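Local coordinates for protein AAA family ATPase (Sulfolobus acidocaldarius, PDB 2W2U) that serves as an ATP-hydrolysing component of the archaeal cell division machinery, its N-terminal MIT domain, the piece in this structure, binding an ESCRT-III peptide, at residues L15-A19 with V48-L52; Y22-V27 with N41-A45; A35-I39 with L79-I83. All coordinates share one frame; numbering follows the deposited sequence.

Contact 1 (L15-A19 with V48-L52); sequences LEEMA and VLAQL
Leu15 lies against Leu52, the two side chains running past each other in opposite directions, with Leu15 CB 3.7 Å from Leu52 CD2. Farther out the Leu15 methyls part: CD1 rests on the aliphatic CG of Gln51, while CD2 turns to Val48 CG1. The backbone joins in as well, for Leu15 O, already the acceptor for Ala19 N within its helix, sits 3.2 Å from Val48 CG1. Glu16 points away at its base, yet its side chain crosses Leu52 at about a right angle, with CG 3.7 Å from Leu52 CD1; its carboxylate serves other partners, a hydrogen bond between OE2 and Tyr65 OH and a salt bridge to a basic side chain of the bound peptide. Replacing Leu52 by an alanine would probably open a gap beside Leu15 CB and leave the methylene part of Glu16 less firmly placed. Met18 runs extended as far as SD, which lies 3.9 Å from Val48 CG2, and only beyond the sulfur does the chain bend. Val48 can serve several neighbours because its CG1 stands anti to the backbone N (chi1 -179°), which directs that methyl at Leu15 O and Ala19 and the other at Met18. Ala19 CB closes the row, 3.8 Å from Val48 CG1 and 4.0 Å from Leu49 CD2; Leu49 continues onto Tyr65, Ile69 and Tyr72 of helix 62-81. The segment axes approach to 9.3 Å at 155°, the antiparallel packing of the first two helices in the three-helix bundle of an MIT domain.

Contact 2 (Y22-V27 with N41-A45); sequences YAINAV and NYKKA
Ala26 CB sits over the centre of one face of the Tyr42 ring, a CH-pi contact 3.5 Å from the ring centroid and 13° off the normal. A second contact of this kind runs the other way across the interface: Lys44 CB stands almost directly above the middle of the Tyr22 ring, 3.7 Å from its centroid, and the lysine chain continues along the ring, with CD near Tyr22 CE1, before the amino end departs from the interface. Asn41 CB fits against helix 11-31 between Tyr22 O, at 3.4 Å, and Ala26 CB, at 3.5 Å. Its OD1 lies at the edge of the Tyr22 ring, near the ring plane and 3.6 Å from CD1, and also faces the CB of Asn25. Ala45 CB fills the space beside Tyr22 CB at 3.8 Å. With Ala26 facing across and the small Ala23 and Ala45 beside it, the segment axes come as close as 7.7 Å, at 158°, in the antiparallel hairpin formed by the first two helices of the MIT three-helix bundle. Tyr42 starts out pointing away, but a chi1 of -79° sets CG anti to the carbonyl carbon and swings the ring back across Ala26, with OH reaching 3.9 Å from Val27 CG2. That hydroxyl is hydrogen-bonded with Asp30 OD2, which ties the far end of the ring to helix 11-31. The amide of Asn41 is held by a bond from ND2 to Glu37 O, one turn earlier on its own helix. Beyond this shell the Tyr42 ring meets Tyr72 of helix 62-81, while Ala23, Val27 and Tyr42 all pack against the bound peptide, consistent with a peptide groove between helix 11-31 and helix 62-81.

Contact 3 (A35-I39 with L79-I83); sequences AEEAI and LKELI
Ile39 and Leu79 pass alongside each other in opposite directions, Ile39 CD1 lying 3.7 Å from Leu79 CB. Ile39 holds CG1 anti to its carbonyl carbon (chi1 -71°) and extends beyond it, which carries CD1 over to the other segment, where it also touches the backbone at Lys80 N. Leu79 aims differently: its CD1 passes toward Ala38 and meets Ala38 CB at 3.8 Å, while its CB and backbone O face Ala35 CB. Here the start of helix 35-55 packs against the end of helix 62-81, so the contact joins the second and third helices of the MIT three-helix bundle at one end of the domain; Ala38 and Leu79 both touch Asp30 of helix 11-31 as well. Ile83, the last residue of the chain, is brought back over helix 35-55 by the extended backbone of Leu82. Its CG1 occupies the crowded position between backbone N and carbonyl carbon (chi1 76°), and from there CD1 reaches 3.9 Å from Ala35 CB and 3.8 Å from Glu36 N. CG2 covers Ala35 CB too, at 4.0 Å, giving this small side chain two methyls of one isoleucine. Glu36 bends at its second torsion and crosses Ile83 at about a right angle, bringing OE1 to 4.0 Å from Ile83 CD1, a contact of packing rather than of charge.

Overall arrangement
From the N terminus, helix 11-31 contributes 15-19 and then 22-27 before the chain turns into helix 35-55. That helix supplies 35-39 to contact 3, then 41-45, which closes the short loop of contact 2, and finally 48-52, which closes the longer loop of contact 1 around it. Helix 62-81 follows, and 79-83 closes the loop of contact 3, which crosses both others along the chain. Contacts 1 and 2 touch and join helix 11-31 to helix 35-55; contact 3 joins the start of helix 35-55 to the end of helix 62-81, touching contact 2 at Tyr42 and Leu79 and at Ala26 and Ala38. Contacts 1 and 3, with centres about 22 Å apart, lie on opposite sides of the chain's centre.

Contact 1 (L15-A19 with V48-L52)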
# COMPACT_ATOMS: atom_id res chain seq x y z
N LEU A 15 10.81 -5.79 -0.01
CA LEU A 15 9.35 -5.81 -0.01
C LEU A 15 8.75 -4.41 0.20
O LEU A 15 7.76 -4.06 -0.43
CB LEU A 15 8.80 -6.79 1.03
CG LEU A 15 8.96 -8.29 0.74
CD1 LEU A 15 8.72 -9.09 2.00
CD2 LEU A 15 8.04 -8.78 -0.39
N GLU A 16 9.36 -3.62 1.08
CA GLU A 16 8.93 -2.24 1.29
C GLU A 16 8.94 -1.43 -0.01
O GLU A 16 7.98 -0.70 -0.29
CB GLU A 16 9.76 -1.56 2.39
CG GLU A 16 9.36 -2.03 3.79
CD GLU A 16 10.31 -1.59 4.89
OE1 GLU A 16 11.39 -1.04 4.59
OE2 GLU A 16 9.95 -1.79 6.07
N GLU A 17 10.00 -1.56 -0.79
CA GLU A 17 10.11 -0.90 -2.10
C GLU A 17 9.05 -1.39 -3.10
O GLU A 17 8.47 -0.60 -3.86
CB GLU A 17 11.53 -1.05 -2.66
CG GLU A 17 11.68 -0.94 -4.19
CD GLU A 17 11.29 0.42 -4.78
OE1 GLU A 17 11.32 1.45 -4.06
OE2 GLU A 17 10.95 0.45 -5.99
N MET A 18 8.80 -2.70 -3.09
CA MET A 18 7.76 -3.33 -3.91
C MET A 18 6.38 -2.76 -3.59
O MET A 18 5.64 -2.38 -4.49
CB MET A 18 7.77 -4.85 -3.70
CG MET A 18 6.88 -5.65 -4.66
SD MET A 18 6.92 -7.43 -4.31
CE MET A 18 8.67 -7.76 -4.39
N ALA A 19 6.05 -2.71 -2.30
CA ALA A 19 4.81 -2.09 -1.82
C ALA A 19 4.71 -0.62 -2.24
O ALA A 19 3.65 -0.18 -2.70
CB ALA A 19 4.70 -2.23 -0.31
N VAL A 48 1.49 -7.09 -0.40
CA VAL A 48 2.91 -6.99 0.00
C VAL A 48 3.03 -6.50 1.45
O VAL A 48 3.85 -7.01 2.22
CB VAL A 48 3.74 -6.07 -0.94
CG1 VAL A 48 5.20 -6.02 -0.49
CG2 VAL A 48 3.66 -6.56 -2.39
N LEU A 49 2.19 -5.53 1.83
CA LEU A 49 2.18 -5.00 3.19
C LEU A 49 1.70 -6.05 4.21
O LEU A 49 2.21 -6.09 5.33
CB LEU A 49 1.35 -3.71 3.28
CG LEU A 49 1.91 -2.43 2.62
CD1 LEU A 49 0.84 -1.33 2.54
CD2 LEU A 49 3.16 -1.90 3.33
N ALA A 50 0.76 -6.90 3.81
CA ALA A 50 0.32 -8.01 4.65
C ALA A 50 1.46 -9.02 4.87
O ALA A 50 1.62 -9.54 5.97
CB ALA A 50 -0.92 -8.69 4.07
N GLN A 51 2.24 -9.27 3.82
CA GLN A 51 3.40 -10.15 3.90
C GLN A 51 4.46 -9.61 4.87
O GLN A 51 5.02 -10.36 5.68
CB GLN A 51 4.01 -10.37 2.51
CG GLN A 51 5.25 -11.26 2.50
CD GLN A 51 4.92 -12.72 2.79
OE1 GLN A 51 4.09 -13.32 2.11
NE2 GLN A 51 5.58 -13.30 3.80
N LEU A 52 4.72 -8.30 4.77
CA LEU A 52 5.63 -7.59 5.69
C LEU A 52 5.16 -7.68 7.15
O LEU A 52 5.97 -7.93 8.04
CB LEU A 52 5.82 -6.13 5.25
CG LEU A 52 6.80 -5.84 4.10
CD1 LEU A 52 6.55 -4.47 3.51
CD2 LEU A 52 8.26 -5.95 4.55

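Contact 2 (Y22-V27 with N41-A45)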
# COMPACT_ATOMS: atom_id res chain seq x y z
N TYR A 22 3.88 -0.23 -5.99
CA TYR A 22 2.44 -0.47 -6.17
C TYR A 22 1.58 0.69 -5.67
O TYR A 22 0.65 1.11 -6.36
CB TYR A 22 2.01 -1.78 -5.50
CG TYR A 22 2.48 -3.02 -6.22
CD1 TYR A 22 2.22 -3.20 -7.57
CD2 TYR A 22 3.16 -4.04 -5.54
CE1 TYR A 22 2.64 -4.34 -8.25
CE2 TYR A 22 3.59 -5.19 -6.21
CZ TYR A 22 3.32 -5.33 -7.56
OH TYR A 22 3.72 -6.46 -8.24
N ALA A 23 1.91 1.20 -4.48
CA ALA A 23 1.19 2.33 -3.88
C ALA A 23 1.25 3.59 -4.75
O ALA A 23 0.24 4.25 -4.95
CB ALA A 23 1.71 2.61 -2.48
N ILE A 24 2.44 3.89 -5.26
CA ILE A 24 2.64 5.02 -6.18
C ILE A 24 1.84 4.82 -7.48
O ILE A 24 1.22 5.76 -7.98
CB ILE A 24 4.15 5.26 -6.48
CG1 ILE A 24 4.88 5.73 -5.22
CG2 ILE A 24 4.34 6.28 -7.61
CD1 ILE A 24 6.41 5.80 -5.38
N ASN A 25 1.86 3.60 -8.02
CA ASN A 25 1.06 3.27 -9.21
C ASN A 25 -0.44 3.47 -8.98
O ASN A 25 -1.15 3.96 -9.86
CB ASN A 25 1.31 1.83 -9.67
CG ASN A 25 2.67 1.65 -10.33
OD1 ASN A 25 3.37 2.61 -10.64
ND2 ASN A 25 3.04 0.39 -10.56
N ALA A 26 -0.91 3.09 -7.79
CA ALA A 26 -2.32 3.19 -7.42
C ALA A 26 -2.80 4.64 -7.25
O ALA A 26 -3.88 4.99 -7.73
CB ALA A 26 -2.58 2.40 -6.16
N VAL A 27 -2.00 5.45 -6.57
CA VAL A 27 -2.35 6.85 -6.33
C VAL A 27 -2.33 7.64 -7.65
O VAL A 27 -3.18 8.50 -7.87
CB VAL A 27 -1.42 7.49 -5.24
CG1 VAL A 27 -1.76 8.95 -5.03
CG2 VAL A 27 -1.55 6.74 -3.92
N ASN A 41 -3.67 -1.94 -8.15
CA ASN A 41 -2.40 -1.57 -7.54
C ASN A 41 -2.46 -1.41 -6.01
O ASN A 41 -1.52 -1.80 -5.32
CB ASN A 41 -1.84 -0.34 -8.25
CG ASN A 41 -1.19 -0.69 -9.58
OD1 ASN A 41 -0.12 -1.30 -9.61
ND2 ASN A 41 -1.84 -0.32 -10.69
N TYR A 42 -3.56 -0.86 -5.50
CA TYR A 42 -3.81 -0.79 -4.05
C TYR A 42 -3.83 -2.21 -3.45
O TYR A 42 -3.22 -2.45 -2.40
CB TYR A 42 -5.14 -0.09 -3.75
CG TYR A 42 -5.15 1.43 -3.81
CD1 TYR A 42 -4.22 2.19 -3.09
CD2 TYR A 42 -6.12 2.10 -4.55
CE1 TYR A 42 -4.24 3.59 -3.14
CE2 TYR A 42 -6.15 3.50 -4.61
CZ TYR A 42 -5.21 4.23 -3.90
OH TYR A 42 -5.25 5.60 -3.96
N LYS A 43 -4.53 -3.13 -4.11
CA LYS A 43 -4.63 -4.51 -3.63
C LYS A 43 -3.27 -5.19 -3.59
O LYS A 43 -2.98 -5.97 -2.68
CB LYS A 43 -5.57 -5.34 -4.52
CG LYS A 43 -7.04 -5.03 -4.36
CD LYS A 43 -7.88 -6.10 -5.06
CE LYS A 43 -9.33 -5.69 -5.18
NZ LYS A 43 -10.09 -5.82 -3.92
N LYS A 44 -2.44 -4.87 -4.58
CA LYS A 44 -1.10 -5.44 -4.69
C LYS A 44 -0.16 -4.87 -3.63
O LYS A 44 0.72 -5.56 -3.13
CB LYS A 44 -0.53 -5.27 -6.10
CG LYS A 44 -1.16 -6.23 -7.11
CD LYS A 44 -0.64 -5.99 -8.53
CE LYS A 44 -1.34 -6.90 -9.56
NZ LYS A 44 -1.15 -8.37 -9.28
N ALA A 45 -0.36 -3.59 -3.30
CA ALA A 45 0.34 -2.96 -2.18
C ALA A 45 -0.09 -3.58 -0.85
O ALA A 45 0.75 -3.87 0.01
CB ALA A 45 0.11 -1.46 -2.19

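Contact 3 (A35-I39 with L79-I83)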
# COMPACT_ATOMS: atom_id res chain seq x y z
N ALA A 35 -10.33 3.94 -11.90
CA ALA A 35 -10.69 3.22 -10.67
C ALA A 35 -10.14 1.80 -10.60
O ALA A 35 -9.59 1.41 -9.56
CB ALA A 35 -12.20 3.23 -10.46
N GLU A 36 -10.28 1.05 -11.69
CA GLU A 36 -9.85 -0.35 -11.73
C GLU A 36 -8.33 -0.53 -11.55
O GLU A 36 -7.90 -1.36 -10.75
CB GLU A 36 -10.31 -1.03 -13.03
CG GLU A 36 -9.80 -2.46 -13.20
CD GLU A 36 -10.13 -3.37 -12.02
OE1 GLU A 36 -11.24 -3.28 -11.47
OE2 GLU A 36 -9.25 -4.18 -11.64
N GLU A 37 -7.56 0.23 -12.33
CA GLU A 37 -6.10 0.25 -12.23
C GLU A 37 -5.62 0.75 -10.87
O GLU A 37 -4.64 0.24 -10.33
CB GLU A 37 -5.50 1.12 -13.34
CG GLU A 37 -4.71 0.33 -14.38
CD GLU A 37 -3.21 0.59 -14.29
OE1 GLU A 37 -2.79 1.73 -14.63
OE2 GLU A 37 -2.45 -0.33 -13.89
N ALA A 38 -6.31 1.74 -10.32
CA ALA A 38 -6.03 2.21 -8.97
C ALA A 38 -6.26 1.07 -7.97
O ALA A 38 -5.37 0.77 -7.16
CB ALA A 38 -6.89 3.42 -8.64
N ILE A 39 -7.42 0.43 -8.07
CA ILE A 39 -7.77 -0.69 -7.19
C ILE A 39 -6.79 -1.87 -7.29
O ILE A 39 -6.35 -2.38 -6.26
CB ILE A 39 -9.24 -1.17 -7.39
CG1 ILE A 39 -10.22 -0.13 -6.83
CG2 ILE A 39 -9.47 -2.50 -6.71
CD1 ILE A 39 -11.66 -0.25 -7.37
N LEU A 79 -13.63 3.52 -4.30
CA LEU A 79 -13.48 3.42 -5.77
C LEU A 79 -14.32 2.30 -6.41
O LEU A 79 -14.77 2.43 -7.54
CB LEU A 79 -12.01 3.27 -6.16
CG LEU A 79 -11.06 4.43 -5.85
CD1 LEU A 79 -9.61 4.01 -6.06
CD2 LEU A 79 -11.39 5.66 -6.68
N LYS A 80 -14.52 1.23 -5.65
CA LYS A 80 -15.35 0.09 -6.05
C LYS A 80 -16.78 0.50 -6.43
O LYS A 80 -17.37 -0.10 -7.32
CB LYS A 80 -15.39 -0.92 -4.90
CG LYS A 80 -15.95 -2.29 -5.25
CD LYS A 80 -16.01 -3.18 -4.02
CE LYS A 80 -16.52 -4.57 -4.36
NZ LYS A 80 -16.14 -5.57 -3.31
N GLU A 81 -17.31 1.51 -5.74
CA GLU A 81 -18.68 2.00 -5.94
C GLU A 81 -18.84 2.77 -7.25
O GLU A 81 -19.93 2.88 -7.79
CB GLU A 81 -19.11 2.87 -4.76
CG GLU A 81 -19.28 2.11 -3.45
CD GLU A 81 -20.28 0.96 -3.53
OE1 GLU A 81 -21.22 1.02 -4.37
OE2 GLU A 81 -20.13 0.00 -2.75
N LEU A 82 -17.74 3.34 -7.72
CA LEU A 82 -17.67 3.89 -9.06
C LEU A 82 -17.33 2.63 -9.83
O LEU A 82 -16.82 1.69 -9.24
CB LEU A 82 -16.56 4.94 -9.13
CG LEU A 82 -16.37 5.78 -7.85
CD1 LEU A 82 -15.10 6.60 -7.89
CD2 LEU A 82 -17.58 6.68 -7.57
N ILE A 83 -17.61 2.57 -11.13
CA ILE A 83 -17.46 1.29 -11.85
C ILE A 83 -18.19 0.14 -11.13
O ILE A 83 -18.27 -0.98 -11.64
CB ILE A 83 -15.96 0.90 -12.14
CG1 ILE A 83 -15.25 0.36 -10.88
CG2 ILE A 83 -15.21 2.07 -12.80
CD1 ILE A 83 -13.84 -0.20 -11.10